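Local coordinates for RimK domain protein ATP-grasp (Sphaerobacter thermophilus, PDB 5I47) that is a putative ATP-grasp ligase of the RimK/LysX type that probably binds ATP and metal ions to join an amino acid to a carboxylate, at residues B[52-57]-B[77-81]; B[186-191]-B[270-274]. One frame throughout, in Å; residues are numbered along the deposited sequence.

Contact 1 of 2, residues B[52-57]-B[77-81]; sequences FVAALD and TPVVN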
# COMPACT_ATOMS: atom_id res chain seq x y z
N PHE B 52 24.80 -2.83 -10.71
CA PHE B 52 24.03 -3.87 -11.36
C PHE B 52 23.33 -3.29 -12.57
O PHE B 52 22.84 -2.16 -12.53
CB PHE B 52 22.99 -4.49 -10.42
CG PHE B 52 23.58 -5.17 -9.22
CD1 PHE B 52 24.07 -6.46 -9.32
CD2 PHE B 52 23.64 -4.53 -8.00
CE1 PHE B 52 24.61 -7.09 -8.22
CE2 PHE B 52 24.18 -5.15 -6.90
CZ PHE B 52 24.67 -6.43 -7.01
N VAL B 53 23.27 -4.08 -13.65
CA VAL B 53 22.51 -3.66 -14.82
C VAL B 53 21.03 -3.98 -14.67
O VAL B 53 20.20 -3.42 -15.39
CB VAL B 53 23.07 -4.32 -16.09
CG1 VAL B 53 24.58 -4.12 -16.14
CG2 VAL B 53 22.72 -5.80 -16.12
N ALA B 54 20.67 -4.87 -13.74
CA ALA B 54 19.28 -5.24 -13.50
C ALA B 54 19.19 -5.95 -12.16
O ALA B 54 20.18 -6.47 -11.64
CB ALA B 54 18.74 -6.13 -14.62
N ALA B 55 17.98 -5.96 -11.60
CA ALA B 55 17.66 -6.71 -10.40
C ALA B 55 16.45 -7.59 -10.67
O ALA B 55 15.54 -7.19 -11.40
CB ALA B 55 17.38 -5.79 -9.21
N LEU B 56 16.46 -8.79 -10.10
CA LEU B 56 15.37 -9.74 -10.28
C LEU B 56 14.86 -10.14 -8.90
O LEU B 56 15.58 -10.80 -8.14
CB LEU B 56 15.82 -10.96 -11.08
CG LEU B 56 14.83 -12.11 -11.26
CD1 LEU B 56 13.56 -11.64 -11.95
CD2 LEU B 56 15.49 -13.23 -12.04
N ASP B 57 13.64 -9.72 -8.56
CA ASP B 57 13.09 -10.01 -7.25
C ASP B 57 12.66 -11.47 -7.20
O ASP B 57 11.72 -11.87 -7.90
CB ASP B 57 11.91 -9.08 -6.95
CG ASP B 57 11.53 -9.08 -5.48
OD1 ASP B 57 11.68 -10.12 -4.81
OD2 ASP B 57 11.08 -8.03 -4.98
N THR B 77 18.53 1.27 -11.59
CA THR B 77 18.60 -0.18 -11.66
C THR B 77 17.23 -0.75 -12.02
O THR B 77 16.33 -0.78 -11.17
CB THR B 77 19.09 -0.77 -10.33
OG1 THR B 77 20.34 -0.19 -9.96
CG2 THR B 77 19.27 -2.28 -10.46
N PRO B 78 17.02 -1.19 -13.26
CA PRO B 78 15.75 -1.82 -13.61
C PRO B 78 15.50 -3.06 -12.76
O PRO B 78 16.43 -3.81 -12.44
CB PRO B 78 15.93 -2.18 -15.09
CG PRO B 78 16.94 -1.20 -15.58
CD PRO B 78 17.88 -0.98 -14.43
N VAL B 79 14.24 -3.28 -12.40
CA VAL B 79 13.84 -4.40 -11.55
C VAL B 79 12.76 -5.20 -12.25
O VAL B 79 11.83 -4.63 -12.84
CB VAL B 79 13.36 -3.92 -10.16
CG1 VAL B 79 13.01 -5.12 -9.28
CG2 VAL B 79 14.42 -3.07 -9.50
N VAL B 80 12.89 -6.52 -12.20
CA VAL B 80 11.84 -7.44 -12.62
C VAL B 80 11.40 -8.21 -11.38
O VAL B 80 12.22 -8.88 -10.76
CB VAL B 80 12.32 -8.39 -13.73
CG1 VAL B 80 11.32 -9.51 -13.94
CG2 VAL B 80 12.55 -7.61 -15.02
N ASN B 81 10.12 -8.14 -11.02
CA ASN B 81 9.11 -7.42 -11.79
C ASN B 81 9.19 -5.90 -11.60
O ASN B 81 9.59 -5.42 -10.53
CB ASN B 81 7.71 -7.91 -11.40
CG ASN B 81 7.45 -9.33 -11.85
OD1 ASN B 81 7.28 -9.59 -13.04
ND2 ASN B 81 7.41 -10.26 -10.90

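Contact 2 of 2, residues B[186-191]-B[270-274]; sequences AGRSLA and MIADF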
# COMPACT_ATOMS: atom_id res chain seq x y z
N ALA B 186 6.76 -16.57 -17.79
CA ALA B 186 8.20 -16.40 -17.58
C ALA B 186 8.71 -15.29 -18.50
O ALA B 186 9.46 -15.52 -19.45
CB ALA B 186 8.94 -17.72 -17.82
N GLY B 187 8.28 -14.07 -18.20
CA GLY B 187 8.67 -12.92 -19.00
C GLY B 187 7.63 -12.53 -20.02
O GLY B 187 6.62 -11.90 -19.70
N ARG B 188 7.85 -12.95 -21.26
CA ARG B 188 7.07 -12.48 -22.40
C ARG B 188 5.96 -13.43 -22.82
O ARG B 188 5.02 -12.99 -23.48
CB ARG B 188 8.01 -12.24 -23.59
CG ARG B 188 7.52 -11.27 -24.62
CD ARG B 188 8.67 -10.83 -25.51
NE ARG B 188 9.68 -10.09 -24.76
CZ ARG B 188 9.62 -8.79 -24.52
NH1 ARG B 188 10.58 -8.19 -23.83
NH2 ARG B 188 8.60 -8.07 -24.99
N SER B 189 6.04 -14.71 -22.46
CA SER B 189 5.09 -15.70 -22.94
C SER B 189 4.75 -16.69 -21.82
O SER B 189 5.41 -16.75 -20.79
CB SER B 189 5.64 -16.47 -24.15
OG SER B 189 6.12 -15.58 -25.14
N LEU B 190 3.70 -17.47 -22.07
CA LEU B 190 3.29 -18.54 -21.18
C LEU B 190 4.32 -19.67 -21.23
O LEU B 190 4.47 -20.33 -22.27
CB LEU B 190 1.91 -19.04 -21.58
CG LEU B 190 1.32 -20.21 -20.79
CD1 LEU B 190 1.06 -19.80 -19.35
CD2 LEU B 190 0.04 -20.68 -21.46
N ALA B 191 5.04 -19.89 -20.13
CA ALA B 191 6.03 -20.95 -20.08
C ALA B 191 5.42 -22.32 -19.87
O ALA B 191 6.07 -23.33 -20.18
CB ALA B 191 7.05 -20.67 -18.98
N MSE B 270 14.35 -18.30 -20.16
CA MSE B 270 13.38 -17.30 -20.57
C MSE B 270 13.42 -16.07 -19.67
O MSE B 270 13.32 -14.94 -20.13
CB MSE B 270 11.98 -17.90 -20.58
CG MSE B 270 11.83 -19.11 -21.47
SE MSE B 270 10.10 -19.97 -21.26
CE MSE B 270 8.96 -18.48 -21.83
N ILE B 271 13.56 -16.32 -18.36
CA ILE B 271 13.63 -15.23 -17.40
C ILE B 271 14.90 -14.41 -17.62
O ILE B 271 14.87 -13.17 -17.63
CB ILE B 271 13.55 -15.77 -15.96
CG1 ILE B 271 12.17 -16.38 -15.71
CG2 ILE B 271 13.85 -14.68 -14.95
CD1 ILE B 271 11.94 -16.81 -14.29
N ALA B 272 16.03 -15.09 -17.81
CA ALA B 272 17.28 -14.38 -18.08
C ALA B 272 17.20 -13.58 -19.37
O ALA B 272 17.78 -12.49 -19.46
CB ALA B 272 18.44 -15.37 -18.14
N ASP B 273 16.48 -14.10 -20.38
CA ASP B 273 16.27 -13.33 -21.60
C ASP B 273 15.39 -12.12 -21.34
O ASP B 273 15.67 -11.02 -21.84
CB ASP B 273 15.65 -14.22 -22.68
CG ASP B 273 16.64 -15.20 -23.28
OD1 ASP B 273 17.86 -14.90 -23.28
OD2 ASP B 273 16.21 -16.28 -23.75
N PHE B 274 14.32 -12.29 -20.57
CA PHE B 274 13.42 -11.17 -20.29
C PHE B 274 14.11 -10.08 -19.49
O PHE B 274 13.76 -8.90 -19.63
CB PHE B 274 12.18 -11.67 -19.56
CG PHE B 274 11.17 -10.60 -19.27
CD1 PHE B 274 10.42 -10.03 -20.30
CD2 PHE B 274 10.96 -10.15 -17.97
CE1 PHE B 274 9.50 -9.04 -20.03
CE2 PHE B 274 10.03 -9.16 -17.71
CZ PHE B 274 9.30 -8.61 -18.74

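Contact 1 of 2, residues B[52-57]-B[77-81]
Leu-56 and Val-80 meet on one face of a two-strand parallel pairing, Ala-55 and Val-79 on the other. Leu-56 swings CG anti to its own N (chi1 175°), and the turn at chi2 (59°) puts CD1 over the neighbouring strand, 3.7 Å from CG1 of Val-80. Val-80 holds that branch opposite its backbone N (chi1 168°), and the two side chains cross at a slant. CD1 of Leu-56 also lies 3.3 Å from the carbonyl O of Val-80, so one branch of the leucine touches both the side chain and the backbone of its partner. Beyond this pair, Leu-56 and Val-80 face helix 267-275. On the other face CB of Ala-55 packs against CG2 of Val-79 at 4.0 Å. The CG2 methyl of Thr-77 continues that apolar side, standing 4.2 Å from CB of Ala-55.

The two segments carry strands 54-57 and 79-80 of a beta-alpha-beta crossover through helix 63-74, part of the Rossmann-like preATP-grasp domain; strand 54-57 is inner, with strand 6-10 along its other edge, and strand 79-80 is outermost in the four-stranded sheet. Three backbone bonds stitch them: Ala-55 N to Pro-78 O, Val-80 N to Ala-55 O, and Asp-57 N to Val-80 O, the last spanning 2.7 Å. CA of Leu-56 adds a CA-H...O contact to Val-80 O, which thus receives a backbone N-H as well as a C-H.

Before the bonded part, the Pro-78 ring lies alongside the loop, with CD 3.5 Å from Val-53 O. At the other end CB of Asp-57 stays near Val-80 O, 3.8 Å away, while its carboxylate is engaged elsewhere: OD1 forms a salt bridge with Arg-65 and accepts the N-H of Gly-59.

Contact 2 of 2, residues B[186-191]-B[270-274]
The Phe-274 ring lays one face over the backbone of Gly-187, whose CA sits 3.7 Å from the ring centroid and 21° off the normal, a CH-pi contact. CA is displaced from the ring centre toward CG, its nearest ring atom at 3.4 Å. The guanidinium of Arg-188 has CE1 of Phe-274 over one face, yet its plane is turned 54° from the ring, so the two groups do not stack; NH1 approaches the ring obliquely, 4.0 Å from CD1 of Phe-274. These residues dock helix 267-275 on the tight beta hairpin turn joining strands 180-187 and 190-196 of the ATP-grasp domain.

Gly-187 has no side chain, at backbone angles that would jam a side-chain carbon against the carbonyl O of Ala-186, and its CA comes 3.8 Å from CB of Phe-274. With its ring directed opposite the backbone N, Phe-274 reaches out from the helix across this bare backbone. One turn earlier, Met-270, present as selenomethionine, lies across both arms of the hairpin and bends at chi3 (62°), which sets CE 4.1 Å from CB of Ala-186. Ile-271 approaches the same alanine through CG1, and its side chain also touches Thr-234 and Leu-21. Across the hairpin, CB of Ala-191 packs against SE of Met-270 at 3.9 Å.

Helix 267-275 joins the two contacts: it lies between the parallel strands of contact 1 and the hairpin of contact 2, and the centres of the contacts are about 14 Å apart. Two direct touches link them, CD2 of Leu-56 with CG2 of Ile-271 at 3.6 Å and CG1 of Val-80 with CE2 of Phe-274 at 4.0 Å. Ile-271 and Phe-274 thus pack against both the parallel sheet and the hairpin, joining the preATP-grasp sheet to the ATP-grasp domain. Thr-234 sits at this junction too, touching Leu-56, Val-80 and Ile-271. In sequence, both segments of contact 1 come before those of contact 2.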